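Local coordinates for protein phosphodiesterase (PDB 7D7P) that belongs to the phosphodiesterase family of the HD clan and folds into an all-helical domain that holds a zinc and a magnesium ion, at residues L252-H257 with K321-Q326; G236-L241 with Q329-L334; A112-H117 with D260-I265; G314-V319 with A343-W348; S227-V232 with R248-A253. One frame throughout, in Å; residues are numbered along the deposited sequence.

Contact 1 of 5, residues L252-H257 with K321-Q326; sequences LAVLLH and KPWHQQ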
# COMPACT_ATOMS: atom_id res chain seq x y z
N LEU A 252 4.61 -6.92 25.71
CA LEU A 252 4.79 -5.59 26.30
C LEU A 252 5.68 -4.72 25.42
O LEU A 252 5.39 -3.53 25.22
CB LEU A 252 5.38 -5.71 27.70
CG LEU A 252 4.58 -6.53 28.72
CD1 LEU A 252 5.28 -6.54 30.07
CD2 LEU A 252 3.16 -6.01 28.84
N ALA A 253 6.76 -5.30 24.88
CA ALA A 253 7.61 -4.55 23.96
C ALA A 253 6.85 -4.17 22.70
O ALA A 253 7.03 -3.08 22.16
CB ALA A 253 8.85 -5.38 23.61
N VAL A 254 5.99 -5.07 22.21
CA VAL A 254 5.18 -4.77 21.03
C VAL A 254 4.22 -3.62 21.32
O VAL A 254 4.02 -2.73 20.48
CB VAL A 254 4.44 -6.04 20.56
CG1 VAL A 254 3.28 -5.68 19.64
CG2 VAL A 254 5.41 -6.99 19.87
N LEU A 255 3.63 -3.61 22.52
CA LEU A 255 2.63 -2.59 22.83
C LEU A 255 3.27 -1.22 23.04
O LEU A 255 2.70 -0.20 22.63
CB LEU A 255 1.83 -3.00 24.07
CG LEU A 255 0.85 -4.17 23.86
CD1 LEU A 255 0.16 -4.53 25.17
CD2 LEU A 255 -0.17 -3.83 22.79
N LEU A 256 4.44 -1.16 23.69
CA LEU A 256 5.10 0.13 23.88
C LEU A 256 5.55 0.71 22.54
O LEU A 256 5.47 1.92 22.33
CB LEU A 256 6.28 0.00 24.83
CG LEU A 256 6.99 1.34 25.08
CD1 LEU A 256 6.06 2.32 25.78
CD2 LEU A 256 8.29 1.18 25.87
N HIS A 257 6.04 -0.15 21.64
CA HIS A 257 6.38 0.32 20.30
C HIS A 257 5.14 0.84 19.58
O HIS A 257 5.21 1.84 18.85
CB HIS A 257 7.03 -0.82 19.50
CG HIS A 257 7.37 -0.45 18.09
ND1 HIS A 257 8.16 0.63 17.77
CD2 HIS A 257 7.02 -1.03 16.92
CE1 HIS A 257 8.29 0.70 16.46
NE2 HIS A 257 7.61 -0.29 15.92
N LYS A 321 0.57 0.46 8.84
CA LYS A 321 -0.54 -0.42 8.48
C LYS A 321 -0.18 -1.89 8.57
O LYS A 321 -0.96 -2.66 9.17
CB LYS A 321 -1.07 -0.05 7.09
CG LYS A 321 -2.41 -0.67 6.73
CD LYS A 321 -3.03 0.05 5.54
CE LYS A 321 -4.42 -0.47 5.23
NZ LYS A 321 -5.12 0.41 4.25
N PRO A 322 0.93 -2.37 8.01
CA PRO A 322 1.27 -3.79 8.20
C PRO A 322 1.50 -4.16 9.66
O PRO A 322 1.22 -5.30 10.05
CB PRO A 322 2.55 -3.97 7.37
CG PRO A 322 2.53 -2.86 6.39
CD PRO A 322 1.90 -1.71 7.12
N TRP A 323 1.98 -3.22 10.47
CA TRP A 323 2.16 -3.50 11.89
C TRP A 323 0.82 -3.74 12.58
O TRP A 323 0.64 -4.75 13.27
CB TRP A 323 2.91 -2.34 12.56
CG TRP A 323 3.07 -2.49 14.05
CD1 TRP A 323 2.27 -1.95 15.02
CD2 TRP A 323 4.10 -3.21 14.73
NE1 TRP A 323 2.74 -2.30 16.26
CE2 TRP A 323 3.86 -3.08 16.12
CE3 TRP A 323 5.20 -3.97 14.31
CZ2 TRP A 323 4.69 -3.66 17.08
CZ3 TRP A 323 6.02 -4.55 15.27
CH2 TRP A 323 5.75 -4.39 16.63
N HIS A 324 -0.13 -2.83 12.38
CA HIS A 324 -1.42 -2.94 13.05
C HIS A 324 -2.29 -4.04 12.47
O HIS A 324 -3.20 -4.53 13.17
CB HIS A 324 -2.15 -1.60 12.99
CG HIS A 324 -1.71 -0.63 14.04
ND1 HIS A 324 -2.40 -0.44 15.22
CD2 HIS A 324 -0.65 0.20 14.10
CE1 HIS A 324 -1.78 0.47 15.95
NE2 HIS A 324 -0.71 0.88 15.29
N GLN A 325 -2.05 -4.45 11.22
CA GLN A 325 -2.75 -5.61 10.69
C GLN A 325 -2.35 -6.88 11.44
O GLN A 325 -3.19 -7.74 11.72
CB GLN A 325 -2.47 -5.76 9.19
CG GLN A 325 -3.26 -4.79 8.33
CD GLN A 325 -2.88 -4.87 6.86
OE1 GLN A 325 -1.72 -5.08 6.52
NE2 GLN A 325 -3.87 -4.71 5.98
N GLN A 326 -1.07 -7.01 11.78
CA GLN A 326 -0.64 -8.14 12.60
C GLN A 326 -1.09 -7.97 14.04
O GLN A 326 -1.46 -8.94 14.70
CB GLN A 326 0.88 -8.31 12.52
CG GLN A 326 1.36 -8.76 11.15
CD GLN A 326 0.71 -10.05 10.71
OE1 GLN A 326 0.67 -11.03 11.45
NE2 GLN A 326 0.18 -10.05 9.49
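H257 and W323 form a T-shaped (edge-to-face) pair between helices 245-260 and 305-330, inside the helical bundle of this HD-type fold. The imidazole edge points at one face of the indole. H257 CD2 stands over the outer part of that face, 3.5 Å from W323 CZ2. The planes are close to perpendicular, at 89°. The H257 ring and the six-membered ring of W323 have centroids 4.8 Å apart. V254, one turn earlier than H257, meets the same corner of the indole. Its CG1 lies 3.6 Å from W323 CZ2 and approaches obliquely. The backbones are far apart, V254 CA lying 9.7 Å from W323 CA, and the indole bridges the gap. It does so because W323 CG is anti to the backbone N (chi1 177°), which sends the ring across toward helix 245-260. All three residues are buried. Further out, M229 of helix 222-234 packs on V254, and H222 meets both rings. H257 NE2, the nitrogen next to CD2, is hydrogen-bonded to H222 ND1, which helps fix the rotation of the imidazole. The indole is anchored too: W323 NE1 is hydrogen-bonded to T258 OG1, and that hydroxyl is also bonded to V254 O.

Contact 2 of 5, residues G236-L241 with Q329-L334; sequences GGFINL and QAFPKL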
# COMPACT_ATOMS: atom_id res chain seq x y z
N GLY A 236 -1.92 -19.61 15.34
CA GLY A 236 -3.16 -19.43 16.07
C GLY A 236 -3.17 -18.25 17.02
O GLY A 236 -4.26 -17.79 17.39
N GLY A 237 -2.01 -17.76 17.43
CA GLY A 237 -1.91 -16.62 18.32
C GLY A 237 -1.21 -16.98 19.61
O GLY A 237 -0.64 -18.06 19.77
N PHE A 238 -1.25 -16.04 20.55
CA PHE A 238 -0.60 -16.23 21.84
C PHE A 238 -1.40 -17.20 22.70
O PHE A 238 -2.63 -17.12 22.79
CB PHE A 238 -0.44 -14.89 22.55
CG PHE A 238 0.48 -13.94 21.84
CD1 PHE A 238 1.86 -14.12 21.90
CD2 PHE A 238 -0.02 -12.87 21.13
CE1 PHE A 238 2.71 -13.24 21.25
CE2 PHE A 238 0.82 -11.98 20.48
CZ PHE A 238 2.19 -12.17 20.54
N ILE A 239 -0.69 -18.12 23.35
CA ILE A 239 -1.31 -19.18 24.15
C ILE A 239 -0.84 -19.01 25.59
O ILE A 239 0.34 -19.22 25.90
CB ILE A 239 -0.96 -20.58 23.62
N ASN A 240 -1.77 -18.65 26.48
CA ASN A 240 -1.53 -18.54 27.92
C ASN A 240 -0.33 -17.64 28.22
O ASN A 240 0.74 -18.08 28.65
CB ASN A 240 -1.34 -19.93 28.54
CG ASN A 240 -1.44 -19.90 30.06
OD1 ASN A 240 -0.95 -20.81 30.74
ND2 ASN A 240 -2.07 -18.86 30.59
N LEU A 241 -0.55 -16.34 27.98
CA LEU A 241 0.50 -15.36 28.23
C LEU A 241 0.80 -15.21 29.72
O LEU A 241 1.92 -14.83 30.07
CB LEU A 241 0.09 -14.01 27.64
CG LEU A 241 0.21 -13.90 26.12
CD1 LEU A 241 -0.52 -12.67 25.60
CD2 LEU A 241 1.67 -13.87 25.70
N GLN A 329 -4.72 -8.84 14.42
CA GLN A 329 -4.98 -10.26 14.29
C GLN A 329 -4.70 -11.01 15.59
O GLN A 329 -5.37 -12.00 15.89
CB GLN A 329 -4.16 -10.86 13.15
CG GLN A 329 -4.60 -12.25 12.73
CD GLN A 329 -5.91 -12.26 11.96
OE1 GLN A 329 -6.33 -11.24 11.42
NE2 GLN A 329 -6.57 -13.41 11.92
N ALA A 330 -3.71 -10.55 16.37
CA ALA A 330 -3.44 -11.15 17.66
C ALA A 330 -4.34 -10.58 18.75
O ALA A 330 -4.60 -11.27 19.75
CB ALA A 330 -1.97 -10.95 18.04
N PHE A 331 -4.82 -9.35 18.59
CA PHE A 331 -5.72 -8.72 19.55
C PHE A 331 -6.82 -8.01 18.78
O PHE A 331 -6.74 -6.81 18.50
CB PHE A 331 -4.97 -7.74 20.45
CG PHE A 331 -3.80 -8.35 21.18
CD1 PHE A 331 -3.99 -9.09 22.33
CD2 PHE A 331 -2.51 -8.17 20.70
CE1 PHE A 331 -2.92 -9.65 22.99
CE2 PHE A 331 -1.43 -8.74 21.37
CZ PHE A 331 -1.64 -9.47 22.51
N PRO A 332 -7.89 -8.73 18.42
CA PRO A 332 -8.95 -8.13 17.59
C PRO A 332 -9.65 -6.94 18.23
O PRO A 332 -10.29 -6.16 17.51
CB PRO A 332 -9.92 -9.29 17.37
CG PRO A 332 -9.10 -10.52 17.57
CD PRO A 332 -8.12 -10.17 18.65
N LYS A 333 -9.54 -6.77 19.55
CA LYS A 333 -10.15 -5.61 20.20
C LYS A 333 -9.55 -4.30 19.72
O LYS A 333 -10.17 -3.24 19.90
CB LYS A 333 -10.01 -5.73 21.72
CG LYS A 333 -10.97 -4.84 22.49
CD LYS A 333 -10.79 -4.99 23.99
CE LYS A 333 -10.95 -6.44 24.42
NZ LYS A 333 -10.74 -6.61 25.88
N LEU A 334 -8.36 -4.33 19.12
CA LEU A 334 -7.67 -3.13 18.68
C LEU A 334 -7.87 -2.84 17.20
O LEU A 334 -7.23 -1.93 16.67
CB LEU A 334 -6.18 -3.24 18.99
CG LEU A 334 -5.80 -3.42 20.46
CD1 LEU A 334 -4.29 -3.58 20.60
CD2 LEU A 334 -6.30 -2.24 21.29
O HOH W 1 -3.90 -13.91 20.43
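F238 and F331 set their rings nearly parallel, with 22° between the planes. The rings are slid so far apart that they barely overlap, and their centroids are 5.8 Å apart. F238 CD2 meets F331 CZ at 4.0 Å, and F238 CE2 meets F331 CE2 at the same distance. The two side chains come in at about a right angle to each other. In F238 a chi1 of -65° turns the ring away from its own carbonyl carbon and over toward A330 and F331. A330 fills the neighbouring place: its CB lies 3.8 Å from F238 CE2 and comes at the ring obliquely. F331 is where the chain leaves helix 305-330, so its ring and the methyl of A330 reach F238 from the very end of that helix. F238 belongs to the loop between helices 222-234 and 245-260. The contact thus joins a surface loop to a helix end. V251 of helix 245-260 touches both rings, and V232 of helix 222-234 packs on F238. One water adds a polar link between the two backbones. It donates to A330 O at 2.8 Å and accepts a weak bond from F238 N at 3.4 Å. The contact therefore rests mainly on carbon-on-carbon packing, with this one water as a polar bridge, weak on the F238 side.

Contact 3 of 5, residues A112-H117 with D260-I265; sequences AVMVLH and DLHNPI. With ZN (zinc ion), chain G.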
# COMPACT_ATOMS: atom_id res chain seq x y z
N ALA A 112 6.40 12.32 25.46
CA ALA A 112 6.48 11.31 26.51
C ALA A 112 5.12 11.07 27.16
O ALA A 112 4.74 9.92 27.40
CB ALA A 112 7.50 11.74 27.57
N VAL A 113 4.37 12.14 27.43
CA VAL A 113 3.05 11.98 28.03
C VAL A 113 2.10 11.29 27.06
O VAL A 113 1.26 10.47 27.47
CB VAL A 113 2.50 13.35 28.49
CG1 VAL A 113 1.11 13.19 29.11
CG2 VAL A 113 3.46 14.00 29.47
N MET A 114 2.22 11.60 25.77
CA MET A 114 1.42 10.92 24.75
C MET A 114 1.67 9.42 24.75
O MET A 114 0.73 8.63 24.62
CB MET A 114 1.72 11.51 23.37
CG MET A 114 1.08 12.86 23.11
SD MET A 114 -0.68 12.70 22.77
CE MET A 114 -0.68 12.43 20.99
N VAL A 115 2.93 9.01 24.90
CA VAL A 115 3.24 7.59 24.89
C VAL A 115 2.80 6.94 26.20
O VAL A 115 2.34 5.79 26.21
CB VAL A 115 4.74 7.38 24.62
CG1 VAL A 115 5.12 5.90 24.75
CG2 VAL A 115 5.10 7.89 23.24
N LEU A 116 2.91 7.67 27.31
CA LEU A 116 2.40 7.15 28.58
C LEU A 116 0.89 6.94 28.51
O LEU A 116 0.38 5.88 28.90
CB LEU A 116 2.75 8.10 29.72
CG LEU A 116 1.99 7.82 31.03
CD1 LEU A 116 2.42 6.48 31.62
CD2 LEU A 116 2.18 8.94 32.04
N HIS A 117 0.16 7.94 28.02
CA HIS A 117 -1.30 7.84 27.97
C HIS A 117 -1.75 6.77 26.99
O HIS A 117 -2.70 6.02 27.27
CB HIS A 117 -1.91 9.19 27.61
CG HIS A 117 -3.41 9.21 27.65
ND1 HIS A 117 -4.19 8.90 26.56
CD2 HIS A 117 -4.26 9.49 28.66
CE1 HIS A 117 -5.46 8.99 26.89
NE2 HIS A 117 -5.54 9.35 28.16
N ASP A 260 4.47 4.27 20.92
CA ASP A 260 5.46 5.23 20.45
C ASP A 260 5.05 5.82 19.11
O ASP A 260 5.25 7.02 18.86
CB ASP A 260 6.83 4.56 20.34
CG ASP A 260 7.96 5.57 20.21
OD1 ASP A 260 7.73 6.76 20.48
OD2 ASP A 260 9.08 5.16 19.82
N LEU A 261 4.47 5.01 18.23
CA LEU A 261 4.01 5.46 16.92
C LEU A 261 2.54 5.89 16.99
O LEU A 261 1.66 5.33 16.33
CB LEU A 261 4.22 4.37 15.88
CG LEU A 261 5.63 3.78 15.77
CD1 LEU A 261 5.67 2.69 14.70
CD2 LEU A 261 6.65 4.87 15.47
N HIS A 262 2.29 6.91 17.82
CA HIS A 262 0.92 7.34 18.08
C HIS A 262 0.36 8.27 17.01
O HIS A 262 -0.86 8.47 16.98
CB HIS A 262 0.84 8.03 19.45
CG HIS A 262 1.77 9.20 19.60
ND1 HIS A 262 1.59 10.39 18.94
CD2 HIS A 262 2.89 9.35 20.35
CE1 HIS A 262 2.57 11.23 19.27
NE2 HIS A 262 3.37 10.62 20.12
N ASN A 263 1.20 8.82 16.13
CA ASN A 263 0.72 9.79 15.15
C ASN A 263 -0.40 9.25 14.26
O ASN A 263 -1.45 9.92 14.16
CB ASN A 263 1.89 10.30 14.31
CG ASN A 263 2.69 11.37 15.02
OD1 ASN A 263 2.57 11.56 16.23
ND2 ASN A 263 3.52 12.09 14.26
N PRO A 264 -0.27 8.10 13.60
CA PRO A 264 -1.33 7.67 12.67
C PRO A 264 -2.58 7.12 13.33
O PRO A 264 -3.56 6.86 12.62
CB PRO A 264 -0.64 6.58 11.82
CG PRO A 264 0.82 6.65 12.18
CD PRO A 264 0.86 7.15 13.58
N ILE A 265 -2.59 6.92 14.64
CA ILE A 265 -3.76 6.37 15.32
C ILE A 265 -4.51 7.45 16.10
O ILE A 265 -5.34 7.14 16.95
CB ILE A 265 -3.39 5.18 16.21
CG1 ILE A 265 -2.38 5.59 17.29
CG2 ILE A 265 -2.85 4.03 15.38
CD1 ILE A 265 -1.99 4.46 18.21
ZN ZN G . 9.35 8.18 21.18
O HOH W 2 11.11 6.48 20.69
O HOH W 3 9.73 8.78 18.91
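The H262 ring carries M114 over one face and V115 at its edge. This is the buried metal site of the HD fold, where helix 109-126 meets the end of helix 245-260. M114 CB lies 4.0 Å from the ring centroid and 23° off the normal, a CH-pi contact. The rest of M114 arches over the same face. Its SD stays at a distance, and its CE comes back down to 3.7 Å from H262 ND1. The bends at chi2 and chi3 (-76° and -88°) make this arch. V115 CG2 meets the ring near its plane, 3.9 Å from H262 CD2, and also packs on the CA of D260. D260 is a zinc ligand, and H111, H146 and D147 complete the protein part of the site. H262 does not touch the metal. Its NE2 is hydrogen-bonded to H111 ND1, so it probably helps orient this zinc ligand from the second shell. Between D260 and H262 the chain makes an inverse gamma turn centred on L261, closed by a weak bond from H262 N to D260 O. The turn brings the ring back toward helix 109-126. The D260 carboxylate binds zinc through one oxygen, with OD1 at 2.3 Å from the metal. Its OD2 accepts a hydrogen bond of 2.6 Å from a water that itself lies 2.5 Å from the zinc.

Contact 4 of 5, residues G314-V319 with A343-W348; sequences GFINFV and ANLAEW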
# COMPACT_ATOMS: atom_id res chain seq x y z
N GLY A 314 3.80 6.91 2.63
CA GLY A 314 4.74 5.80 2.61
C GLY A 314 4.95 5.18 3.98
O GLY A 314 5.03 3.95 4.10
N PHE A 315 5.03 6.01 5.02
CA PHE A 315 5.24 5.49 6.37
C PHE A 315 4.03 4.68 6.84
O PHE A 315 4.19 3.66 7.51
CB PHE A 315 5.52 6.64 7.33
CG PHE A 315 5.82 6.21 8.73
CD1 PHE A 315 6.93 5.41 9.00
CD2 PHE A 315 5.01 6.59 9.78
CE1 PHE A 315 7.21 5.01 10.30
CE2 PHE A 315 5.28 6.20 11.08
CZ PHE A 315 6.38 5.41 11.34
N ILE A 316 2.83 5.11 6.47
CA ILE A 316 1.63 4.38 6.87
C ILE A 316 1.48 3.10 6.05
O ILE A 316 1.16 2.04 6.59
CB ILE A 316 0.39 5.29 6.75
CG1 ILE A 316 0.41 6.36 7.84
CG2 ILE A 316 -0.89 4.47 6.81
CD1 ILE A 316 -0.60 7.47 7.63
N ASN A 317 1.74 3.18 4.74
CA ASN A 317 1.48 2.03 3.88
C ASN A 317 2.45 0.88 4.13
O ASN A 317 2.07 -0.28 3.99
CB ASN A 317 1.54 2.45 2.41
CG ASN A 317 0.16 2.65 1.81
OD1 ASN A 317 -0.84 2.19 2.36
ND2 ASN A 317 0.10 3.34 0.68
N PHE A 318 3.70 1.18 4.49
CA PHE A 318 4.72 0.16 4.60
C PHE A 318 5.17 -0.14 6.03
O PHE A 318 5.84 -1.15 6.25
CB PHE A 318 5.95 0.54 3.76
CG PHE A 318 5.72 0.40 2.29
CD1 PHE A 318 5.54 -0.84 1.71
CD2 PHE A 318 5.69 1.52 1.47
CE1 PHE A 318 5.33 -0.97 0.35
CE2 PHE A 318 5.48 1.40 0.11
CZ PHE A 318 5.30 0.15 -0.45
N VAL A 319 4.82 0.70 7.00
CA VAL A 319 5.29 0.49 8.37
C VAL A 319 4.11 0.36 9.34
O VAL A 319 3.99 -0.64 10.05
CB VAL A 319 6.24 1.61 8.82
CG1 VAL A 319 6.68 1.39 10.26
CG2 VAL A 319 7.44 1.70 7.90
N ALA A 343 -8.48 6.33 7.67
CA ALA A 343 -9.01 7.69 7.52
C ALA A 343 -7.89 8.70 7.37
O ALA A 343 -7.97 9.61 6.53
CB ALA A 343 -9.90 8.04 8.71
N ASN A 344 -6.83 8.58 8.18
CA ASN A 344 -5.68 9.47 8.04
C ASN A 344 -4.96 9.23 6.71
O ASN A 344 -4.54 10.19 6.05
CB ASN A 344 -4.72 9.28 9.21
CG ASN A 344 -5.28 9.79 10.52
OD1 ASN A 344 -6.08 10.73 10.54
ND2 ASN A 344 -4.86 9.18 11.62
N LEU A 345 -4.81 7.97 6.31
CA LEU A 345 -4.18 7.67 5.03
C LEU A 345 -4.96 8.28 3.87
O LEU A 345 -4.37 8.84 2.94
CB LEU A 345 -4.06 6.15 4.85
CG LEU A 345 -3.43 5.67 3.54
CD1 LEU A 345 -2.03 6.24 3.38
CD2 LEU A 345 -3.42 4.16 3.48
N ALA A 346 -6.30 8.19 3.92
CA ALA A 346 -7.11 8.80 2.87
C ALA A 346 -6.98 10.32 2.87
O ALA A 346 -7.04 10.95 1.81
CB ALA A 346 -8.58 8.40 3.05
N GLU A 347 -6.78 10.92 4.05
CA GLU A 347 -6.62 12.37 4.11
C GLU A 347 -5.29 12.80 3.52
O GLU A 347 -5.23 13.77 2.75
CB GLU A 347 -6.75 12.85 5.56
CG GLU A 347 -7.22 14.28 5.69
CD GLU A 347 -8.72 14.42 5.48
OE1 GLU A 347 -9.49 13.86 6.28
OE2 GLU A 347 -9.11 15.09 4.50
N TRP A 348 -4.20 12.11 3.86
CA TRP A 348 -2.90 12.45 3.31
C TRP A 348 -2.88 12.29 1.79
O TRP A 348 -2.25 13.08 1.08
CB TRP A 348 -1.80 11.60 3.95
CG TRP A 348 -1.50 11.95 5.39
CD1 TRP A 348 -1.68 11.16 6.48
CD2 TRP A 348 -0.95 13.18 5.88
NE1 TRP A 348 -1.29 11.82 7.62
CE2 TRP A 348 -0.84 13.06 7.28
CE3 TRP A 348 -0.56 14.38 5.27
CZ2 TRP A 348 -0.34 14.09 8.07
CZ3 TRP A 348 -0.06 15.40 6.06
CH2 TRP A 348 0.05 15.25 7.45
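I316 and L345 are the apolar centre of the contact between helices 305-330 and 336-359. Their side chains slide past each other in opposite directions. I316 CG2 touches both L345 CD1 at 4.0 Å and L345 CB at 4.1 Å. The other branch of I316 serves a second partner: its CD1 lies 4.0 Å from W348 CD1. With CG2 anti to the backbone N and CG1 anti to the carbonyl carbon (chi1 -71°), one isoleucine meets two residues about a turn apart on the facing helix. The W348 ring is met obliquely. A polar atom also takes part, by van der Waals contact. N317 OD1 rests against the L345 methyl CD2 at 3.4 Å, to one side of the apolar pair.

The polar groups nearby are bonded to other parts of the fold. W348 NE1 is hydrogen-bonded to N271 OD1, and F268 meets the indole edge-to-face. N344 ND2 reaches P264 O and K266 O, which ties helix 336-359 to the loop before helix 268-291.

Backbone bonding is regular in 343-348 but not throughout 314-319. A wider pi-type turn occurs at 316-319, and V319 N makes a weak bond to F315 O at 3.1 Å.

The axes of the two short segments come within 10.3 Å, with 139° between their N-to-C directions. Two consecutive helices running roughly antiparallel and joined by a short connection form a helical hairpin, here the last one of the chain.

Contact 5 of 5, residues S227-V232 with R248-A253; sequences SKMEEV and RLFVLA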
# COMPACT_ATOMS: atom_id res chain seq x y z
N SER A 227 8.09 -9.74 12.13
CA SER A 227 8.21 -11.12 11.66
C SER A 227 7.77 -12.11 12.72
O SER A 227 7.09 -13.10 12.41
CB SER A 227 9.65 -11.42 11.23
OG SER A 227 10.10 -10.52 10.22
N LYS A 228 8.14 -11.88 13.98
CA LYS A 228 7.76 -12.80 15.05
C LYS A 228 6.26 -12.75 15.31
O LYS A 228 5.64 -13.77 15.61
CB LYS A 228 8.54 -12.47 16.32
CG LYS A 228 10.05 -12.62 16.17
CD LYS A 228 10.79 -12.20 17.43
CE LYS A 228 12.30 -12.28 17.24
NZ LYS A 228 13.04 -11.84 18.45
N MET A 229 5.66 -11.56 15.19
CA MET A 229 4.21 -11.45 15.31
C MET A 229 3.50 -12.20 14.19
O MET A 229 2.45 -12.81 14.41
CB MET A 229 3.80 -9.98 15.31
CG MET A 229 4.18 -9.23 16.57
SD MET A 229 2.84 -9.16 17.78
CE MET A 229 1.74 -8.01 16.97
N GLU A 230 4.07 -12.18 12.98
CA GLU A 230 3.49 -12.92 11.87
C GLU A 230 3.54 -14.42 12.11
O GLU A 230 2.58 -15.14 11.82
CB GLU A 230 4.19 -12.57 10.56
CG GLU A 230 3.87 -11.19 10.03
CD GLU A 230 4.40 -10.97 8.63
OE1 GLU A 230 5.43 -11.57 8.28
OE2 GLU A 230 3.77 -10.19 7.87
N GLU A 231 4.67 -14.92 12.64
CA GLU A 231 4.78 -16.35 12.92
C GLU A 231 3.85 -16.76 14.06
O GLU A 231 3.28 -17.86 14.03
CB GLU A 231 6.23 -16.71 13.25
CG GLU A 231 6.49 -18.21 13.26
CD GLU A 231 7.90 -18.56 13.70
OE1 GLU A 231 8.28 -18.20 14.84
OE2 GLU A 231 8.63 -19.20 12.92
N VAL A 232 3.69 -15.90 15.06
CA VAL A 232 2.77 -16.20 16.16
C VAL A 232 1.33 -16.24 15.64
O VAL A 232 0.54 -17.11 16.04
CB VAL A 232 2.93 -15.18 17.29
CG1 VAL A 232 1.78 -15.28 18.28
CG2 VAL A 232 4.26 -15.39 18.00
N ARG A 248 5.30 -12.97 27.24
CA ARG A 248 4.57 -11.82 27.76
C ARG A 248 5.41 -10.55 27.65
O ARG A 248 4.88 -9.47 27.35
CB ARG A 248 4.15 -12.06 29.21
CG ARG A 248 3.28 -10.96 29.79
CD ARG A 248 2.72 -11.35 31.15
NE ARG A 248 3.75 -11.42 32.19
CZ ARG A 248 4.20 -12.55 32.72
NH1 ARG A 248 3.71 -13.71 32.31
NH2 ARG A 248 5.14 -12.52 33.66
N LEU A 249 6.72 -10.66 27.88
CA LEU A 249 7.59 -9.50 27.72
C LEU A 249 7.64 -9.04 26.27
O LEU A 249 7.67 -7.83 25.99
CB LEU A 249 9.00 -9.82 28.23
CG LEU A 249 10.03 -8.69 28.11
CD1 LEU A 249 9.53 -7.42 28.78
CD2 LEU A 249 11.38 -9.11 28.68
N PHE A 250 7.63 -9.98 25.33
CA PHE A 250 7.58 -9.62 23.92
C PHE A 250 6.34 -8.80 23.60
O PHE A 250 6.41 -7.81 22.86
CB PHE A 250 7.62 -10.89 23.05
CG PHE A 250 7.38 -10.63 21.59
CD1 PHE A 250 8.39 -10.15 20.78
CD2 PHE A 250 6.15 -10.90 21.02
CE1 PHE A 250 8.18 -9.92 19.44
CE2 PHE A 250 5.93 -10.67 19.67
CZ PHE A 250 6.94 -10.18 18.88
N VAL A 251 5.19 -9.19 24.16
CA VAL A 251 3.95 -8.46 23.94
C VAL A 251 4.03 -7.05 24.52
O VAL A 251 3.58 -6.08 23.89
CB VAL A 251 2.76 -9.25 24.52
CG1 VAL A 251 1.50 -8.39 24.55
CG2 VAL A 251 2.52 -10.52 23.71
N LEU A 252 4.61 -6.92 25.71
CA LEU A 252 4.79 -5.59 26.30
C LEU A 252 5.68 -4.72 25.42
O LEU A 252 5.39 -3.53 25.22
CB LEU A 252 5.38 -5.71 27.70
CG LEU A 252 4.58 -6.53 28.72
CD1 LEU A 252 5.28 -6.54 30.07
CD2 LEU A 252 3.16 -6.01 28.84
N ALA A 253 6.76 -5.30 24.88
CA ALA A 253 7.61 -4.55 23.96
C ALA A 253 6.85 -4.17 22.70
O ALA A 253 7.03 -3.08 22.16
CB ALA A 253 8.85 -5.38 23.61
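A chi1 of 172° places the F250 ring trans to the main-chain nitrogen and extends it from helix 245-260 toward K228 and M229. M229 holds CG anti to the carbonyl carbon and then bends at chi2 (-96°), so that CG sits at the CZ/CE2 edge of the ring and SD lies obliquely beside CE2. M229 CG is near the ring plane, 3.7 Å from F250 CZ. The sulfur makes a Met-aromatic contact: SD is 5.1 Å from the F250 centroid and 68° off the normal. K228 meets the ring with its aliphatic part. Its CB lies 3.8 Å from F250 CZ, and its CD is 4.0 Å from F250 CE1. The extended chain of K228 then carries the charged end away from the contact. F250 thus inserts its outer end between two adjacent side chains of helix 222-234. The two helices follow one another in the helical bundle, and M229 CA is 9.1 Å from V251 CA. M229 is buried, while K228 lies on the exposed side. M229 also touches L327 of helix 305-330, and the next residue, E230, is touched by Q326 of that same helix.

In the fold
Contacts 1 and 5 share L252 and A253 on helix 245-260, with centres about 9 Å apart. The centre of contact 2 lies about 10 Å from that of contact 5 and about 12 Å from that of contact 1, toward the surface. Helix 305-330 runs through contacts 4, 1 and 2 in that order. Contact 3 is the most central, its centre about 5 Å from the chain's centre. It touches contact 1 through V115 and L256, and contact 4 through P264 and N344. Along the chain, contact 5 is nested inside contact 3 and contact 1 inside contact 2. Contact 4 opens after contacts 3 and 5 close, and interleaves with contacts 1 and 2. Helix 245-260 carries contacts 1 and 5 and ends in D260 at the zinc site; helix 305-330 packs beside it.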